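Local coordinates for probable aminotransferase (Pseudomonas aeruginosa, PDB 5YKR), which belongs to the class-III aminotransferases, a family of the pyridoxal-phosphate-dependent transaminase fold, and carries its cofactor covalently bound to a lysine, at residues 412-424 with 444-456. Residues are numbered along the deposited sequence; the frame is centred on the assembly and turned at random.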
loop_
_atom_site.group_PDB
_atom_site.type_symbol
_atom_site.label_atom_id
_atom_site.label_comp_id
_atom_site.label_asym_id
_atom_site.label_seq_id
_atom_site.Cartn_x
_atom_site.Cartn_y
_atom_site.Cartn_z
ATOM N N CYS A 412 -21.165 18.385 -14.051
ATOM C CA CYS A 412 -22.051 19.498 -13.798
ATOM C C CYS A 412 -22.809 19.399 -12.479
ATOM O O CYS A 412 -22.843 20.361 -11.727
ATOM C CB CYS A 412 -23.006 19.657 -14.957
ATOM S SG CYS A 412 -24.022 21.153 -14.907
ATOM N N LEU A 413 -23.396 18.244 -12.190
ATOM C CA LEU A 413 -24.119 18.062 -10.938
ATOM C C LEU A 413 -23.171 18.200 -9.764
ATOM O O LEU A 413 -23.487 18.850 -8.778
ATOM C CB LEU A 413 -24.800 16.683 -10.913
ATOM C CG LEU A 413 -25.954 16.394 -11.898
ATOM C CD1 LEU A 413 -26.519 15.007 -11.685
ATOM C CD2 LEU A 413 -26.986 17.441 -11.811
ATOM N N HIS A 414 -22.001 17.561 -9.867
ATOM C CA HIS A 414 -21.049 17.619 -8.779
ATOM C C HIS A 414 -20.557 19.036 -8.521
ATOM O O HIS A 414 -20.441 19.451 -7.359
ATOM C CB HIS A 414 -19.843 16.737 -9.037
ATOM C CG HIS A 414 -20.075 15.265 -8.877
ATOM N ND1 HIS A 414 -20.801 14.480 -9.745
ATOM C CD2 HIS A 414 -19.596 14.408 -7.943
ATOM C CE1 HIS A 414 -20.798 13.221 -9.317
ATOM N NE2 HIS A 414 -20.060 13.151 -8.241
ATOM N N LEU A 415 -20.293 19.791 -9.586
ATOM C CA LEU A 415 -19.781 21.149 -9.405
ATOM C C LEU A 415 -20.847 22.108 -8.888
ATOM O O LEU A 415 -20.541 22.980 -8.068
ATOM C CB LEU A 415 -19.212 21.679 -10.732
ATOM C CG LEU A 415 -18.496 23.030 -10.671
ATOM C CD1 LEU A 415 -17.367 23.023 -9.649
ATOM C CD2 LEU A 415 -17.972 23.403 -12.040
ATOM N N TYR A 416 -22.079 21.967 -9.371
ATOM C CA TYR A 416 -23.190 22.804 -8.877
ATOM C C TYR A 416 -23.311 22.647 -7.364
ATOM O O TYR A 416 -23.422 23.645 -6.627
ATOM C CB TYR A 416 -24.472 22.399 -9.579
ATOM C CG TYR A 416 -25.637 23.312 -9.316
ATOM C CD1 TYR A 416 -26.381 23.189 -8.170
ATOM C CD2 TYR A 416 -25.974 24.325 -10.225
ATOM C CE1 TYR A 416 -27.480 23.997 -7.929
ATOM C CE2 TYR A 416 -27.048 25.153 -9.985
ATOM C CZ TYR A 416 -27.786 24.983 -8.808
ATOM O OH TYR A 416 -28.856 25.794 -8.549
ATOM N N LEU A 417 -23.240 21.405 -6.882
ATOM C CA LEU A 417 -23.318 21.150 -5.449
ATOM C C LEU A 417 -22.097 21.692 -4.706
ATOM O O LEU A 417 -22.217 22.322 -3.649
ATOM C CB LEU A 417 -23.562 19.672 -5.165
ATOM C CG LEU A 417 -25.028 19.353 -4.985
ATOM C CD1 LEU A 417 -25.808 19.552 -6.271
ATOM C CD2 LEU A 417 -25.263 17.966 -4.514
ATOM N N LEU A 418 -20.915 21.463 -5.262
ATOM C CA LEU A 418 -19.663 21.946 -4.620
ATOM C C LEU A 418 -19.688 23.457 -4.400
ATOM O O LEU A 418 -19.411 23.968 -3.305
ATOM C CB LEU A 418 -18.453 21.515 -5.471
ATOM C CG LEU A 418 -17.067 21.878 -4.942
ATOM C CD1 LEU A 418 -16.021 20.879 -5.480
ATOM C CD2 LEU A 418 -16.648 23.327 -5.192
ATOM N N ASN A 419 -20.061 24.184 -5.457
ATOM C CA ASN A 419 -20.113 25.656 -5.365
ATOM C C ASN A 419 -21.159 26.188 -4.386
ATOM O O ASN A 419 -21.134 27.377 -4.063
ATOM C CB ASN A 419 -20.387 26.260 -6.758
ATOM C CG ASN A 419 -19.166 26.270 -7.685
ATOM O OD1 ASN A 419 -18.012 26.275 -7.257
ATOM N ND2 ASN A 419 -19.459 26.286 -9.009
ATOM N N ARG A 420 -22.049 25.324 -3.917
ATOM C CA ARG A 420 -23.081 25.689 -2.945
ATOM C C ARG A 420 -22.941 24.899 -1.642
ATOM O O ARG A 420 -23.865 24.804 -0.851
ATOM C CB ARG A 420 -24.471 25.537 -3.596
ATOM C CG ARG A 420 -24.700 26.560 -4.707
ATOM C CD ARG A 420 -25.859 26.157 -5.610
ATOM N NE ARG A 420 -25.968 27.067 -6.745
ATOM C CZ ARG A 420 -25.177 27.086 -7.802
ATOM N NH1 ARG A 420 -24.143 26.240 -7.896
ATOM N NH2 ARG A 420 -25.346 27.995 -8.763
ATOM N N GLY A 421 -21.719 24.376 -1.396
ATOM C CA GLY A 421 -21.365 23.864 -0.074
ATOM C C GLY A 421 -21.642 22.384 0.215
ATOM O O GLY A 421 -21.752 21.996 1.398
ATOM N N VAL A 422 -21.715 21.544 -0.820
ATOM C CA VAL A 422 -21.895 20.104 -0.630
ATOM C C VAL A 422 -20.830 19.370 -1.476
ATOM O O VAL A 422 -20.763 19.554 -2.710
ATOM C CB VAL A 422 -23.281 19.632 -1.022
ATOM C CG1 VAL A 422 -23.346 18.116 -1.007
ATOM C CG2 VAL A 422 -24.346 20.250 -0.106
ATOM N N LEU A 423 -20.011 18.552 -0.830
ATOM C CA LEU A 423 -19.053 17.717 -1.540
ATOM C C LEU A 423 -19.573 16.296 -1.766
ATOM O O LEU A 423 -19.982 15.613 -0.840
ATOM C CB LEU A 423 -17.740 17.608 -0.716
ATOM C CG LEU A 423 -17.007 18.909 -0.475
ATOM C CD1 LEU A 423 -15.831 18.735 0.470
ATOM C CD2 LEU A 423 -16.557 19.509 -1.780
ATOM N N LEU A 424 -19.453 15.864 -2.994
ATOM C CA LEU A 424 -19.739 14.512 -3.429
ATOM C C LEU A 424 -18.477 13.972 -4.082
ATOM O O LEU A 424 -17.772 14.706 -4.805
ATOM C CB LEU A 424 -20.866 14.495 -4.458
ATOM C CG LEU A 424 -22.158 15.017 -3.866
ATOM C CD1 LEU A 424 -23.094 15.367 -5.008
ATOM C CD2 LEU A 424 -22.769 14.015 -2.938
ATOM N N LEU A 444 -30.062 19.892 2.600
ATOM C CA LEU A 444 -29.297 20.773 1.706
ATOM C C LEU A 444 -28.929 20.029 0.426
ATOM O O LEU A 444 -29.133 20.536 -0.694
ATOM C CB LEU A 444 -28.056 21.324 2.395
ATOM C CG LEU A 444 -27.132 22.225 1.556
ATOM C CD1 LEU A 444 -27.871 23.491 1.091
ATOM C CD2 LEU A 444 -25.901 22.605 2.330
ATOM N N HIS A 445 -28.362 18.840 0.551
ATOM C CA HIS A 445 -28.125 18.015 -0.642
ATOM C C HIS A 445 -29.358 17.936 -1.530
ATOM O O HIS A 445 -29.285 18.109 -2.759
ATOM C CB HIS A 445 -27.695 16.599 -0.208
ATOM C CG HIS A 445 -27.591 15.630 -1.355
ATOM N ND1 HIS A 445 -28.638 14.845 -1.816
ATOM C CD2 HIS A 445 -26.529 15.328 -2.135
ATOM C CE1 HIS A 445 -28.229 14.129 -2.846
ATOM N NE2 HIS A 445 -26.938 14.382 -3.039
ATOM N N ASP A 446 -30.474 17.592 -0.923
ATOM C CA ASP A 446 -31.716 17.329 -1.658
ATOM C C ASP A 446 -32.154 18.568 -2.432
ATOM O O ASP A 446 -32.506 18.475 -3.630
ATOM C CB ASP A 446 -32.820 16.883 -0.692
ATOM C CG ASP A 446 -33.977 16.263 -1.413
ATOM O OD1 ASP A 446 -33.752 15.234 -2.094
ATOM O OD2 ASP A 446 -35.098 16.828 -1.367
ATOM N N ARG A 447 -32.153 19.718 -1.743
ATOM C CA ARG A 447 -32.550 20.985 -2.359
ATOM C C ARG A 447 -31.641 21.369 -3.516
ATOM O O ARG A 447 -32.109 21.774 -4.595
ATOM C CB ARG A 447 -32.592 22.145 -1.336
ATOM C CG ARG A 447 -33.613 21.974 -0.238
ATOM C CD ARG A 447 -33.756 23.225 0.540
ATOM N NE ARG A 447 -32.527 23.712 1.141
ATOM C CZ ARG A 447 -32.130 23.432 2.381
ATOM N NH1 ARG A 447 -32.856 22.641 3.176
ATOM N NH2 ARG A 447 -31.021 23.978 2.843
ATOM N N LEU A 448 -30.329 21.253 -3.316
ATOM C CA LEU A 448 -29.389 21.648 -4.357
ATOM C C LEU A 448 -29.481 20.763 -5.610
ATOM O O LEU A 448 -29.385 21.261 -6.725
ATOM C CB LEU A 448 -27.955 21.617 -3.816
ATOM C CG LEU A 448 -27.679 22.658 -2.744
ATOM C CD1 LEU A 448 -26.231 22.538 -2.325
ATOM C CD2 LEU A 448 -27.956 24.080 -3.209
ATOM N N LEU A 449 -29.650 19.465 -5.405
ATOM C CA LEU A 449 -29.801 18.549 -6.535
ATOM C C LEU A 449 -31.069 18.889 -7.324
ATOM O O LEU A 449 -31.059 18.906 -8.584
ATOM C CB LEU A 449 -29.785 17.093 -6.091
ATOM C CG LEU A 449 -29.981 16.051 -7.201
ATOM C CD1 LEU A 449 -28.857 16.101 -8.237
ATOM C CD2 LEU A 449 -30.043 14.675 -6.575
ATOM N N ARG A 450 -32.161 19.135 -6.597
ATOM C CA ARG A 450 -33.413 19.503 -7.232
ATOM C C ARG A 450 -33.302 20.803 -7.992
ATOM O O ARG A 450 -33.807 20.898 -9.132
ATOM C CB ARG A 450 -34.502 19.594 -6.183
ATOM C CG ARG A 450 -35.858 20.078 -6.724
ATOM C CD ARG A 450 -36.447 19.153 -7.783
ATOM N NE ARG A 450 -37.704 19.700 -8.304
ATOM C CZ ARG A 450 -37.809 20.713 -9.167
ATOM N NH1 ARG A 450 -36.751 21.360 -9.654
ATOM N NH2 ARG A 450 -39.013 21.110 -9.546
ATOM N N ASP A 451 -32.618 21.792 -7.404
ATOM C CA ASP A 451 -32.371 23.051 -8.075
ATOM C C ASP A 451 -31.568 22.859 -9.369
ATOM O O ASP A 451 -31.892 23.460 -10.396
ATOM C CB ASP A 451 -31.653 24.065 -7.194
ATOM C CG ASP A 451 -32.500 24.599 -6.053
ATOM O OD1 ASP A 451 -33.737 24.350 -5.997
ATOM O OD2 ASP A 451 -31.894 25.274 -5.194
ATOM N N CYS A 452 -30.500 22.074 -9.284
ATOM C CA CYS A 452 -29.634 21.863 -10.440
ATOM C C CYS A 452 -30.409 21.219 -11.595
ATOM O O CYS A 452 -30.351 21.694 -12.742
ATOM C CB CYS A 452 -28.439 20.987 -10.055
ATOM S SG CYS A 452 -27.246 20.773 -11.371
ATOM N N LEU A 453 -31.105 20.136 -11.288
ATOM C CA LEU A 453 -31.866 19.423 -12.296
ATOM C C LEU A 453 -32.989 20.277 -12.856
ATOM O O LEU A 453 -33.241 20.221 -14.074
ATOM C CB LEU A 453 -32.391 18.096 -11.783
ATOM C CG LEU A 453 -31.317 17.069 -11.464
ATOM C CD1 LEU A 453 -31.878 15.890 -10.689
ATOM C CD2 LEU A 453 -30.680 16.592 -12.740
ATOM N N GLY A 454 -33.612 21.102 -12.020
ATOM C CA GLY A 454 -34.649 21.981 -12.507
ATOM C C GLY A 454 -34.105 23.025 -13.476
ATOM O O GLY A 454 -34.749 23.322 -14.496
ATOM N N GLU A 455 -32.901 23.555 -13.191
ATOM C CA GLU A 455 -32.275 24.526 -14.094
ATOM C C GLU A 455 -31.986 23.893 -15.441
ATOM O O GLU A 455 -32.172 24.519 -16.475
ATOM C CB GLU A 455 -30.999 25.148 -13.520
ATOM C CG GLU A 455 -31.220 26.224 -12.481
ATOM C CD GLU A 455 -29.943 26.986 -12.144
ATOM O OE1 GLU A 455 -29.222 27.393 -13.097
ATOM O OE2 GLU A 455 -29.639 27.157 -10.920
ATOM N N LEU A 456 -31.549 22.648 -15.433
ATOM C CA LEU A 456 -31.284 21.880 -16.635
ATOM C C LEU A 456 -32.519 21.597 -17.486
ATOM O O LEU A 456 -32.407 21.582 -18.696
ATOM C CB LEU A 456 -30.483 20.598 -16.310
ATOM C CG LEU A 456 -29.051 20.851 -15.731
ATOM C CD1 LEU A 456 -28.417 19.558 -15.252
ATOM C CD2 LEU A 456 -28.132 21.630 -16.656
HETATM O O HOH W 1 -29.472 26.189 -5.697
#
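Tyr416 packs as a knob into a hole formed by Leu448, Asp451, Cys452 and Glu455, a worked example of knobs-into-holes packing between two helices of a class-III aminotransferase. The axes of the two helical pieces lie 127° apart in direction, and helix 9-26 also packs on both through Leu15, which touches Cys412 and Leu456. A second knob, Leu413, pushes CD2 to 3.4 Å from Cys452 SG, among Leu449, Leu453 and Leu456. Beyond the helix, a Schellman motif with Gly421 at C-prime leads into strand 422-423, and Val422 CG2 touches both Leu444 CD2 and Leu448 CD1. Followed outward, the tyrosine first meets one cysteine: Tyr416 CB lies 3.7 Å from Cys452 SG, which CG and CD2 also face, while CD1 meets Cys452 CB. With CG anti to the backbone N (chi1 -171°), the ring swings across helix 444-456; Cys452 CB makes a CH-pi contact over one face, and Cys452 SG approaches the ring obliquely, a sulfur-aromatic contact. On the opposite face, Arg420 NH1 lies over the ring centre while donating to Tyr416 O; the same Arg420 NH1 also forms a salt bridge with Glu19. Farther out, CE1 approaches Leu448 O, and CE2 and CZ approach Glu455 OE2. Tyr416 OH receives a hydrogen bond from a water that also donates to Asp451 OD2, and itself donates to Glu455 OE2 at 2.8 Å, on the anti side and 34° out of the carboxylate plane.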